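Local coordinates for fatty acid multifunctional protein (atmfp2) (Arabidopsis thaliana, PDB 2WTB), which catalyses the enoyl-CoA hydratase and 3-hydroxyacyl-CoA dehydrogenase steps of peroxisomal fatty acid beta-oxidation during seed germination, at residues A[501-506]-A[556-561]; A[9-12]-A[18-21]; A[397-402]-A[407-412]; A[92-97]-A[151-156]. All coordinates share one frame; numbering follows the deposited sequence.

Interaction 1 of 4, residues A[501-506]-A[556-561]; sequences MFFPYT and ENFSER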
loop_
_atom_site.group_PDB
_atom_site.type_symbol
_atom_site.label_atom_id
_atom_site.label_comp_id
_atom_site.label_asym_id
_atom_site.label_seq_id
_atom_site.Cartn_x
_atom_site.Cartn_y
_atom_site.Cartn_z
ATOM N N MET A 501 4.717 -1.718 -18.955
ATOM C CA MET A 501 4.634 -3.040 -18.360
ATOM C C MET A 501 3.350 -3.750 -18.773
ATOM O O MET A 501 3.362 -4.931 -19.122
ATOM C CB MET A 501 4.669 -2.905 -16.842
ATOM C CG MET A 501 5.400 -4.005 -16.114
ATOM S SD MET A 501 5.434 -3.654 -14.348
ATOM C CE MET A 501 6.642 -4.849 -13.797
ATOM N N PHE A 502 2.241 -3.016 -18.735
ATOM C CA PHE A 502 0.923 -3.604 -18.940
ATOM C C PHE A 502 0.330 -3.361 -20.325
ATOM O O PHE A 502 -0.848 -3.641 -20.555
ATOM C CB PHE A 502 -0.051 -3.109 -17.867
ATOM C CG PHE A 502 0.088 -3.817 -16.553
ATOM C CD1 PHE A 502 -0.622 -4.977 -16.300
ATOM C CD2 PHE A 502 0.933 -3.331 -15.573
ATOM C CE1 PHE A 502 -0.495 -5.637 -15.093
ATOM C CE2 PHE A 502 1.064 -3.984 -14.365
ATOM C CZ PHE A 502 0.349 -5.139 -14.124
ATOM N N PHE A 503 1.131 -2.848 -21.252
ATOM C CA PHE A 503 0.621 -2.623 -22.600
ATOM C C PHE A 503 0.315 -3.934 -23.339
ATOM O O PHE A 503 -0.641 -3.992 -24.112
ATOM C CB PHE A 503 1.528 -1.688 -23.418
ATOM C CG PHE A 503 2.588 -2.393 -24.220
ATOM C CD1 PHE A 503 2.256 -3.110 -25.360
ATOM C CD2 PHE A 503 3.922 -2.309 -23.855
ATOM C CE1 PHE A 503 3.230 -3.753 -26.102
ATOM C CE2 PHE A 503 4.902 -2.946 -24.593
ATOM C CZ PHE A 503 4.555 -3.667 -25.719
ATOM N N PRO A 504 1.119 -4.989 -23.100
ATOM C CA PRO A 504 0.833 -6.295 -23.709
ATOM C C PRO A 504 -0.447 -6.917 -23.151
ATOM O O PRO A 504 -1.148 -7.641 -23.856
ATOM C CB PRO A 504 2.043 -7.145 -23.304
ATOM C CG PRO A 504 3.110 -6.165 -22.960
ATOM C CD PRO A 504 2.390 -5.004 -22.357
ATOM N N TYR A 505 -0.725 -6.632 -21.883
ATOM C CA TYR A 505 -1.924 -7.092 -21.191
ATOM C C TYR A 505 -3.171 -6.992 -22.063
ATOM O O TYR A 505 -3.793 -8.002 -22.392
ATOM C CB TYR A 505 -2.096 -6.252 -19.928
ATOM C CG TYR A 505 -3.259 -6.601 -19.033
ATOM C CD1 TYR A 505 -3.338 -7.834 -18.401
ATOM C CD2 TYR A 505 -4.254 -5.668 -18.774
ATOM C CE1 TYR A 505 -4.394 -8.138 -17.561
ATOM C CE2 TYR A 505 -5.310 -5.960 -17.937
ATOM C CZ TYR A 505 -5.376 -7.194 -17.333
ATOM O OH TYR A 505 -6.431 -7.478 -16.499
ATOM N N THR A 506 -3.529 -5.769 -22.438
ATOM C CA THR A 506 -4.724 -5.530 -23.241
ATOM C C THR A 506 -4.638 -6.111 -24.654
ATOM O O THR A 506 -5.635 -6.586 -25.195
ATOM C CB THR A 506 -5.050 -4.028 -23.320
ATOM O OG1 THR A 506 -5.768 -3.639 -22.144
ATOM C CG2 THR A 506 -5.900 -3.726 -24.542
ATOM N N GLU A 556 4.213 2.191 -32.135
ATOM C CA GLU A 556 5.163 2.889 -32.994
ATOM C C GLU A 556 6.618 2.665 -32.589
ATOM O O GLU A 556 7.526 2.836 -33.402
ATOM C CB GLU A 556 4.844 4.386 -33.026
ATOM C CG GLU A 556 3.465 4.701 -33.590
ATOM C CD GLU A 556 3.109 6.173 -33.491
ATOM O OE1 GLU A 556 3.848 6.922 -32.818
ATOM O OE2 GLU A 556 2.088 6.578 -34.086
ATOM N N ASN A 557 6.840 2.275 -31.338
ATOM C CA ASN A 557 8.198 2.061 -30.841
ATOM C C ASN A 557 8.560 0.588 -30.642
ATOM O O ASN A 557 9.737 0.242 -30.529
ATOM C CB ASN A 557 8.430 2.849 -29.549
ATOM C CG ASN A 557 8.425 4.350 -29.774
ATOM O OD1 ASN A 557 8.736 4.827 -30.864
ATOM N ND2 ASN A 557 8.075 5.103 -28.738
ATOM N N PHE A 558 7.548 -0.272 -30.598
ATOM C CA PHE A 558 7.770 -1.710 -30.475
ATOM C C PHE A 558 6.842 -2.476 -31.414
ATOM O O PHE A 558 6.184 -3.430 -31.002
ATOM C CB PHE A 558 7.535 -2.177 -29.035
ATOM C CG PHE A 558 8.280 -1.380 -28.002
ATOM C CD1 PHE A 558 7.596 -0.570 -27.110
ATOM C CD2 PHE A 558 9.661 -1.446 -27.916
ATOM C CE1 PHE A 558 8.274 0.162 -26.153
ATOM C CE2 PHE A 558 10.345 -0.714 -26.961
ATOM C CZ PHE A 558 9.650 0.091 -26.078
ATOM N N SER A 559 6.798 -2.055 -32.673
ATOM C CA SER A 559 5.879 -2.631 -33.655
ATOM C C SER A 559 5.903 -4.161 -33.709
ATOM O O SER A 559 4.853 -4.803 -33.746
ATOM C CB SER A 559 6.157 -2.054 -35.045
ATOM O OG SER A 559 7.506 -2.263 -35.421
ATOM N N GLU A 560 7.099 -4.740 -33.714
ATOM C CA GLU A 560 7.247 -6.186 -33.852
ATOM C C GLU A 560 6.891 -6.944 -32.574
ATOM O O GLU A 560 7.153 -8.140 -32.459
ATOM C CB GLU A 560 8.672 -6.537 -34.288
ATOM N N ARG A 561 6.289 -6.243 -31.619
ATOM C CA ARG A 561 5.935 -6.837 -30.334
ATOM C C ARG A 561 4.530 -6.431 -29.912
ATOM O O ARG A 561 4.100 -6.726 -28.798
ATOM C CB ARG A 561 6.928 -6.403 -29.255
ATOM C CG ARG A 561 8.244 -7.155 -29.264
ATOM C CD ARG A 561 9.322 -6.349 -28.560
ATOM N NE ARG A 561 8.820 -5.707 -27.347
ATOM C CZ ARG A 561 9.475 -4.763 -26.679
ATOM N NH1 ARG A 561 10.659 -4.347 -27.104
ATOM N NH2 ARG A 561 8.946 -4.231 -25.586
#
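A first torsion of 91° at Phe503 swings its ring off helix 498-514 toward Phe558 and Arg561, which follow the end of helix 544-557. At Phe558, CG stands beside the backbone N (chi1 -51°), and the ring is presented to Phe503. The two rings meet through Phe503 CE2 and Phe558 CD1, 4.4 Å apart. The approach is oblique and loose. Arg561 adds two contacts. Its backbone O lies at the edge of the Phe503 ring, 4.1 Å from Phe503 CE1. Its guanidinium comes obliquely to the same ring, with Arg561 NH2 4.4 Å from Phe503 CE2. That guanidinium also lies over one face of the Phe558 ring, offset toward the rim, with Arg561 NH2 3.7 Å above the ring plane. Asn557 CB lies over the opposite face. Arg561 N bonds to Phe558 O at 2.9 Å, closing a turn between the two residues that meet Phe503. The charge of Arg561 is met by a salt bridge to Glu638 on helix 624-644, and Phe503 also stacks on Phe554. This is aromatic packing of a helix against the turn after helix 544-557, in the all-helical C-terminal domain of the 3-hydroxyacyl-CoA dehydrogenase part.

Interaction 2 of 4, residues A[9-12]-A[18-21]; sequences TVME and VAVI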
loop_
_atom_site.group_PDB
_atom_site.type_symbol
_atom_site.label_atom_id
_atom_site.label_comp_id
_atom_site.label_asym_id
_atom_site.label_seq_id
_atom_site.Cartn_x
_atom_site.Cartn_y
_atom_site.Cartn_z
ATOM N N THR A 9 14.746 -3.503 27.950
ATOM C CA THR A 9 13.784 -2.894 28.861
ATOM C C THR A 9 14.501 -2.468 30.133
ATOM O O THR A 9 15.448 -3.122 30.568
ATOM C CB THR A 9 12.657 -3.863 29.251
ATOM O OG1 THR A 9 13.191 -4.924 30.052
ATOM C CG2 THR A 9 11.986 -4.443 28.012
ATOM N N VAL A 10 14.049 -1.370 30.728
ATOM C CA VAL A 10 14.608 -0.906 31.989
ATOM C C VAL A 10 13.519 -0.851 33.055
ATOM O O VAL A 10 12.447 -0.294 32.826
ATOM C CB VAL A 10 15.256 0.486 31.845
ATOM C CG1 VAL A 10 15.576 1.068 33.214
ATOM C CG2 VAL A 10 16.510 0.406 30.981
ATOM N N MET A 11 13.795 -1.440 34.214
ATOM C CA MET A 11 12.835 -1.433 35.315
ATOM C C MET A 11 13.357 -0.633 36.503
ATOM O O MET A 11 14.506 -0.795 36.914
ATOM C CB MET A 11 12.495 -2.862 35.751
ATOM C CG MET A 11 11.746 -2.946 37.073
ATOM S SD MET A 11 11.503 -4.643 37.644
ATOM C CE MET A 11 9.960 -5.059 36.847
ATOM N N GLU A 12 12.507 0.231 37.046
ATOM C CA GLU A 12 12.865 1.036 38.208
ATOM C C GLU A 12 11.753 1.003 39.251
ATOM O O GLU A 12 10.585 1.217 38.932
ATOM C CB GLU A 12 13.164 2.476 37.789
ATOM C CG GLU A 12 14.312 2.593 36.800
ATOM C CD GLU A 12 14.594 4.025 36.397
ATOM O OE1 GLU A 12 13.815 4.917 36.793
ATOM O OE2 GLU A 12 15.595 4.257 35.685
ATOM N N VAL A 18 6.012 0.671 43.398
ATOM C CA VAL A 18 5.599 0.363 42.034
ATOM C C VAL A 18 6.801 0.233 41.102
ATOM O O VAL A 18 7.662 1.113 41.050
ATOM C CB VAL A 18 4.639 1.427 41.467
ATOM C CG1 VAL A 18 4.118 0.989 40.110
ATOM C CG2 VAL A 18 3.488 1.670 42.427
ATOM N N ALA A 19 6.853 -0.872 40.366
ATOM C CA ALA A 19 7.920 -1.098 39.401
ATOM C C ALA A 19 7.499 -0.627 38.011
ATOM O O ALA A 19 6.532 -1.131 37.440
ATOM C CB ALA A 19 8.310 -2.572 39.375
ATOM N N VAL A 20 8.232 0.344 37.473
ATOM C CA VAL A 20 7.965 0.871 36.140
ATOM C C VAL A 20 8.922 0.264 35.121
ATOM O O VAL A 20 10.138 0.402 35.246
ATOM C CB VAL A 20 8.124 2.400 36.099
ATOM C CG1 VAL A 20 7.761 2.936 34.722
ATOM C CG2 VAL A 20 7.275 3.051 37.178
ATOM N N ILE A 21 8.369 -0.401 34.113
ATOM C CA ILE A 21 9.168 -1.032 33.071
ATOM C C ILE A 21 9.030 -0.273 31.758
ATOM O O ILE A 21 7.928 -0.154 31.219
ATOM C CB ILE A 21 8.731 -2.489 32.842
ATOM C CG1 ILE A 21 8.771 -3.272 34.153
ATOM C CG2 ILE A 21 9.602 -3.157 31.787
ATOM C CD1 ILE A 21 8.358 -4.709 33.999
#
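The N-terminal beta hairpin of the crotonase-fold domain is formed here by strands 8-13 and 18-24, with Met11 paired to Ile21 and Glu12 to Val20. The strand axes run antiparallel at 162° and come within 4.6 Å. Glu12 and Val20 are a hydrogen-bonded pair. Glu12 N donates to Val20 O at 3.0 Å, and Val20 N donates to Glu12 O at 2.9 Å. The second bond is nearly straight, 171° at the hydrogen. Met11 and Ile21 are a non-hydrogen-bonded pair. There the backbones meet through CA-H...O contacts, from Met11 CA to Val20 O and from Ile21 CA to Val10 O.

The side chains of Met11 and Ile21 lie on the face turned to helix 33-46, where both touch Asn42. The Met11 chain leaves with CG opposite the backbone N, then bends at chi3 (-88°). The bend carries the methyl across to Ile21 and Ala19. Met11 CE lies 3.9 Å from Ala19 CB. Thr9 CB packs on Ile21 CG2 at 4.0 Å, while Thr9 OG1 bonds to Asn42. Glu12 and Val20 put their side chains on the other face, where Val20 touches Arg198 of helix 193-205. Strand 8-13 is an edge strand of its sheet, and strand 18-24 continues the pairing to strand 54-59. Met11 CE is modelled only 3.3 Å from Ile21 CD1, closer than methyls normally pack, so the exact spacing is doubtful.

Interaction 3 of 4, residues A[397-402]-A[407-412]; sequences EAVIEN and QQIFAD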
loop_
_atom_site.group_PDB
_atom_site.type_symbol
_atom_site.label_atom_id
_atom_site.label_comp_id
_atom_site.label_asym_id
_atom_site.label_seq_id
_atom_site.Cartn_x
_atom_site.Cartn_y
_atom_site.Cartn_z
ATOM N N GLU A 397 4.311 20.538 -15.350
ATOM C CA GLU A 397 3.519 20.810 -16.542
ATOM C C GLU A 397 2.593 19.640 -16.867
ATOM O O GLU A 397 3.042 18.502 -17.001
ATOM C CB GLU A 397 4.434 21.126 -17.728
ATOM C CG GLU A 397 3.760 21.032 -19.083
ATOM C CD GLU A 397 3.799 19.629 -19.649
ATOM O OE1 GLU A 397 4.879 19.003 -19.600
ATOM O OE2 GLU A 397 2.753 19.155 -20.144
ATOM N N ALA A 398 1.300 19.926 -16.982
ATOM C CA ALA A 398 0.305 18.901 -17.286
ATOM C C ALA A 398 -0.580 19.321 -18.455
ATOM O O ALA A 398 -1.809 19.313 -18.356
ATOM C CB ALA A 398 -0.541 18.597 -16.059
ATOM N N VAL A 399 0.056 19.688 -19.561
ATOM C CA VAL A 399 -0.653 20.126 -20.758
ATOM C C VAL A 399 -0.835 18.955 -21.723
ATOM O O VAL A 399 -0.184 17.921 -21.576
ATOM C CB VAL A 399 0.107 21.284 -21.445
ATOM C CG1 VAL A 399 -0.534 21.648 -22.770
ATOM C CG2 VAL A 399 0.143 22.494 -20.532
ATOM N N ILE A 400 -1.735 19.113 -22.693
ATOM C CA ILE A 400 -1.956 18.092 -23.716
ATOM C C ILE A 400 -0.638 17.521 -24.238
ATOM O O ILE A 400 0.395 18.191 -24.211
ATOM C CB ILE A 400 -2.753 18.649 -24.912
ATOM C CG1 ILE A 400 -1.990 19.801 -25.570
ATOM C CG2 ILE A 400 -4.146 19.089 -24.475
ATOM C CD1 ILE A 400 -2.660 20.342 -26.815
ATOM N N GLU A 401 -0.685 16.281 -24.714
ATOM C CA GLU A 401 0.507 15.602 -25.212
ATOM C C GLU A 401 0.937 16.142 -26.574
ATOM O O GLU A 401 0.906 15.428 -27.577
ATOM C CB GLU A 401 0.275 14.091 -25.285
ATOM C CG GLU A 401 -0.016 13.448 -23.935
ATOM C CD GLU A 401 1.154 13.545 -22.973
ATOM O OE1 GLU A 401 2.261 13.093 -23.335
ATOM O OE2 GLU A 401 0.966 14.065 -21.853
ATOM N N ASN A 402 1.337 17.410 -26.596
ATOM C CA ASN A 402 1.820 18.057 -27.811
ATOM C C ASN A 402 3.263 18.522 -27.641
ATOM O O ASN A 402 3.542 19.415 -26.843
ATOM C CB ASN A 402 0.922 19.242 -28.176
ATOM C CG ASN A 402 1.471 20.059 -29.332
ATOM O OD1 ASN A 402 2.404 19.644 -30.018
ATOM N ND2 ASN A 402 0.886 21.231 -29.556
ATOM N N GLN A 407 7.645 21.879 -25.561
ATOM C CA GLN A 407 8.964 22.466 -25.762
ATOM C C GLN A 407 8.938 23.960 -25.471
ATOM O O GLN A 407 9.897 24.516 -24.933
ATOM C CB GLN A 407 9.449 22.227 -27.193
ATOM C CG GLN A 407 10.030 20.845 -27.437
ATOM C CD GLN A 407 10.357 20.599 -28.897
ATOM O OE1 GLN A 407 9.737 21.176 -29.793
ATOM N NE2 GLN A 407 11.334 19.734 -29.146
ATOM N N GLN A 408 7.830 24.602 -25.830
ATOM C CA GLN A 408 7.681 26.041 -25.650
ATOM C C GLN A 408 7.469 26.406 -24.185
ATOM O O GLN A 408 7.986 27.415 -23.706
ATOM C CB GLN A 408 6.523 26.574 -26.499
ATOM C CG GLN A 408 6.304 28.074 -26.376
ATOM C CD GLN A 408 7.521 28.879 -26.790
ATOM O OE1 GLN A 408 8.298 28.457 -27.646
ATOM N NE2 GLN A 408 7.692 30.048 -26.182
ATOM N N ILE A 409 6.705 25.582 -23.478
ATOM C CA ILE A 409 6.434 25.822 -22.067
ATOM C C ILE A 409 7.716 25.775 -21.244
ATOM O O ILE A 409 7.906 26.575 -20.330
ATOM C CB ILE A 409 5.421 24.808 -21.504
ATOM C CG1 ILE A 409 4.073 24.964 -22.209
ATOM C CG2 ILE A 409 5.265 24.985 -19.999
ATOM C CD1 ILE A 409 2.963 24.159 -21.582
ATOM N N PHE A 410 8.598 24.840 -21.578
ATOM C CA PHE A 410 9.863 24.703 -20.862
ATOM C C PHE A 410 10.861 25.796 -21.236
ATOM O O PHE A 410 11.779 26.101 -20.470
ATOM C CB PHE A 410 10.458 23.309 -21.069
ATOM C CG PHE A 410 9.941 22.291 -20.097
ATOM C CD1 PHE A 410 10.791 21.687 -19.187
ATOM C CD2 PHE A 410 8.596 21.962 -20.072
ATOM C CE1 PHE A 410 10.316 20.759 -18.283
ATOM C CE2 PHE A 410 8.114 21.034 -19.169
ATOM C CZ PHE A 410 8.976 20.433 -18.273
ATOM N N ALA A 411 10.676 26.389 -22.409
ATOM C CA ALA A 411 11.465 27.549 -22.794
ATOM C C ALA A 411 11.101 28.724 -21.890
ATOM O O ALA A 411 11.977 29.403 -21.353
ATOM C CB ALA A 411 11.225 27.899 -24.252
ATOM N N ASP A 412 9.802 28.950 -21.722
ATOM C CA ASP A 412 9.309 30.011 -20.849
ATOM C C ASP A 412 9.647 29.718 -19.392
ATOM O O ASP A 412 10.042 30.613 -18.646
ATOM C CB ASP A 412 7.796 30.183 -21.010
ATOM C CG ASP A 412 7.411 30.694 -22.384
ATOM O OD1 ASP A 412 8.289 31.234 -23.091
ATOM O OD2 ASP A 412 6.226 30.560 -22.758
#
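Glu397 OE2 is gripped by two groups, the backbone N of Val399 and the ammonium of Lys406, while the rest of the Glu397 side chain packs on Ile409 and Phe410. Glu397 ends strand 394-397 of the Rossmann-type NAD-binding domain, and Ile409 and Phe410 lie on the following helix 403-416. Val399 N donates to Glu397 OE2 at 2.8 Å. It comes on the anti side of the carboxylate, 21° out of its plane. Lys406 adds a salt bridge to OE2, and Ser425 bonds to OE1, so both oxygens of this buried carboxylate have partners.

A bend at chi2 (-87°) in Glu397 turns the carboxylate back to Val399 N. Glu397 OE1 lies at the edge of the Phe410 ring, 3.8 Å from Phe410 CE2, with the carboxylate and ring planes 69° apart. Glu397 CB is 4.0 Å from Phe410 CE2. The Glu397 chain crosses that of Ile409 at about a right angle, Glu397 CG 4.1 Å from Ile409 CD1. With Glu397 cut back to alanine, Val399 N, Lys406 and Ser425 would probably lose their carboxylate partner, and a gap would open beside Ile409 and Phe410. Val399 and Ile409 also touch Ile318 of strand 315-318, next to strand 394-397 in the sheet. Val399 and Ile409 reach toward each other tip to tip, with Val399 CG2 a tight 3.4 Å from Ile409 CD1.

Interaction 4 of 4, residues A[92-97]-A[151-156]; sequences DIITDL and TQRLPR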
loop_
_atom_site.group_PDB
_atom_site.type_symbol
_atom_site.label_atom_id
_atom_site.label_comp_id
_atom_site.label_asym_id
_atom_site.label_seq_id
_atom_site.Cartn_x
_atom_site.Cartn_y
_atom_site.Cartn_z
ATOM N N ASP A 92 2.572 -18.695 28.341
ATOM C CA ASP A 92 3.434 -18.800 29.517
ATOM C C ASP A 92 3.870 -17.447 30.071
ATOM O O ASP A 92 3.883 -17.245 31.284
ATOM C CB ASP A 92 4.661 -19.662 29.219
ATOM C CG ASP A 92 4.348 -21.144 29.226
ATOM O OD1 ASP A 92 5.301 -21.952 29.244
ATOM O OD2 ASP A 92 3.152 -21.501 29.221
ATOM N N ILE A 93 4.231 -16.525 29.183
ATOM C CA ILE A 93 4.745 -15.226 29.606
ATOM C C ILE A 93 3.639 -14.204 29.841
ATOM O O ILE A 93 3.505 -13.660 30.936
ATOM C CB ILE A 93 5.746 -14.648 28.586
ATOM C CG1 ILE A 93 6.901 -15.624 28.366
ATOM C CG2 ILE A 93 6.269 -13.299 29.058
ATOM C CD1 ILE A 93 7.548 -16.093 29.647
ATOM N N ILE A 94 2.850 -13.945 28.808
ATOM C CA ILE A 94 1.825 -12.911 28.874
ATOM C C ILE A 94 0.630 -13.300 29.746
ATOM O O ILE A 94 0.185 -12.517 30.587
ATOM C CB ILE A 94 1.334 -12.525 27.465
ATOM C CG1 ILE A 94 2.403 -11.706 26.739
ATOM C CG2 ILE A 94 0.042 -11.742 27.546
ATOM C CD1 ILE A 94 1.950 -11.172 25.400
ATOM N N THR A 95 0.119 -14.511 29.550
ATOM C CA THR A 95 -1.104 -14.944 30.223
ATOM C C THR A 95 -0.873 -15.439 31.648
ATOM O O THR A 95 -1.553 -15.010 32.580
ATOM C CB THR A 95 -1.822 -16.039 29.417
ATOM O OG1 THR A 95 -2.210 -15.511 28.143
ATOM C CG2 THR A 95 -3.058 -16.527 30.157
ATOM N N ASP A 96 0.086 -16.340 31.811
ATOM C CA ASP A 96 0.341 -16.955 33.108
ATOM C C ASP A 96 1.225 -16.091 34.004
ATOM O O ASP A 96 0.835 -15.739 35.115
ATOM C CB ASP A 96 0.962 -18.342 32.927
ATOM C CG ASP A 96 -0.015 -19.343 32.340
ATOM O OD1 ASP A 96 -1.235 -19.068 32.368
ATOM O OD2 ASP A 96 0.434 -20.405 31.856
ATOM N N LEU A 97 2.412 -15.753 33.514
ATOM C CA LEU A 97 3.369 -14.985 34.301
ATOM C C LEU A 97 2.842 -13.595 34.633
ATOM O O LEU A 97 2.842 -13.181 35.793
ATOM C CB LEU A 97 4.704 -14.874 33.561
ATOM C CG LEU A 97 5.802 -14.050 34.240
ATOM C CD1 LEU A 97 6.140 -14.624 35.607
ATOM C CD2 LEU A 97 7.043 -13.989 33.366
ATOM N N THR A 151 -6.667 -12.324 19.667
ATOM C CA THR A 151 -7.874 -13.001 19.206
ATOM C C THR A 151 -8.816 -13.310 20.368
ATOM O O THR A 151 -9.979 -13.647 20.156
ATOM C CB THR A 151 -7.548 -14.313 18.464
ATOM O OG1 THR A 151 -6.604 -15.075 19.226
ATOM C CG2 THR A 151 -6.964 -14.018 17.090
ATOM N N GLN A 152 -8.310 -13.192 21.592
ATOM C CA GLN A 152 -9.096 -13.502 22.785
ATOM C C GLN A 152 -9.506 -12.253 23.564
ATOM O O GLN A 152 -10.685 -12.052 23.860
ATOM C CB GLN A 152 -8.318 -14.444 23.709
ATOM C CG GLN A 152 -7.938 -15.762 23.068
ATOM C CD GLN A 152 -9.139 -16.493 22.509
ATOM O OE1 GLN A 152 -10.202 -16.537 23.134
ATOM N NE2 GLN A 152 -8.981 -17.066 21.324
ATOM N N ARG A 153 -8.528 -11.415 23.890
ATOM C CA ARG A 153 -8.765 -10.283 24.777
ATOM C C ARG A 153 -9.512 -9.122 24.124
ATOM O O ARG A 153 -10.285 -8.429 24.785
ATOM C CB ARG A 153 -7.450 -9.813 25.403
ATOM C CG ARG A 153 -6.802 -10.873 26.274
ATOM C CD ARG A 153 -5.601 -10.349 27.044
ATOM N NE ARG A 153 -5.114 -11.351 27.989
ATOM C CZ ARG A 153 -4.242 -12.308 27.684
ATOM N NH1 ARG A 153 -3.744 -12.395 26.455
ATOM N NH2 ARG A 153 -3.866 -13.180 28.611
ATOM N N LEU A 154 -9.298 -8.913 22.829
ATOM C CA LEU A 154 -9.960 -7.813 22.128
ATOM C C LEU A 154 -11.488 -7.930 22.155
ATOM O O LEU A 154 -12.172 -7.002 22.584
ATOM C CB LEU A 154 -9.444 -7.671 20.691
ATOM C CG LEU A 154 -10.028 -6.511 19.877
ATOM C CD1 LEU A 154 -9.927 -5.200 20.639
ATOM C CD2 LEU A 154 -9.341 -6.395 18.526
ATOM N N PRO A 155 -12.030 -9.071 21.696
ATOM C CA PRO A 155 -13.487 -9.237 21.745
ATOM C C PRO A 155 -14.036 -9.137 23.166
ATOM O O PRO A 155 -15.157 -8.671 23.356
ATOM C CB PRO A 155 -13.699 -10.651 21.191
ATOM C CG PRO A 155 -12.494 -10.911 20.355
ATOM C CD PRO A 155 -11.368 -10.223 21.060
ATOM N N ARG A 156 -13.251 -9.563 24.150
ATOM C CA ARG A 156 -13.685 -9.516 25.544
ATOM C C ARG A 156 -13.635 -8.107 26.146
ATOM O O ARG A 156 -14.300 -7.830 27.146
ATOM C CB ARG A 156 -12.868 -10.492 26.395
ATOM C CG ARG A 156 -13.137 -11.945 26.060
ATOM C CD ARG A 156 -12.208 -12.883 26.805
ATOM N NE ARG A 156 -12.310 -14.245 26.287
ATOM C CZ ARG A 156 -13.154 -15.158 26.752
ATOM N NH1 ARG A 156 -13.971 -14.858 27.750
ATOM N NH2 ARG A 156 -13.179 -16.371 26.220
#
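The polar part of the contact is one hydrogen bond from Arg153 to Thr95, linking helices 150-158 and 88-99. Arg153 NH2 donates to Thr95 OG1 at 2.9 Å. The bond is nearly straight, 168° at the hydrogen. OG1 lies in the guanidinium plane, only 6° out of it. The Arg153 chain is extended from CG to NE, which lets it reach helix 88-99, with Thr95 CA and Arg153 CA 10.5 Å apart. Thr95 holds OG1 opposite its own carbonyl carbon (chi1 -62°), and OG1 also bonds to Ser90 O. Arg153 NH2 has a salt bridge to Glu99, later on the same helix as Thr95.

The remaining contacts are van der Waals. Thr95 CB lies in plane at the guanidinium edge, 3.6 Å from Arg153 NH2. Ile94 CG2 approaches the guanidinium obliquely, 4.0 Å from Arg153 NH1. A leucine in place of Arg153 would probably leave Glu99 without its charged mate and Thr95 OG1 without its donor.

All three touching residues are buried. The side chain of Ile94 is about 5 Å from that of Glu119, the predicted nucleophile. This is an arginine-threonine hydrogen bond between two helices of the crotonase-fold hydratase/isomerase domain, beside its probable active site.

Interactions 2 and 4 lie in the N-terminal hydratase/isomerase region, with centres about 21 Å apart. Interactions 1 and 3 lie in the dehydrogenase part, with centres about 26 Å apart. The two groups sit on opposite sides of the chain's centre, and no two contacts share a helix or strand. Interactions 3 and 4 are buried, each with a charged side chain held by a salt bridge and hydrogen bonds. Interactions 1 and 2 are only partly buried. Backbone pairing dominates the hairpin of 2, at a sheet border, while loose aromatic packing joins a helix to a turn in 1. Interaction 3 joins a strand end to its following helix, whereas 4 spans two helices distant in sequence.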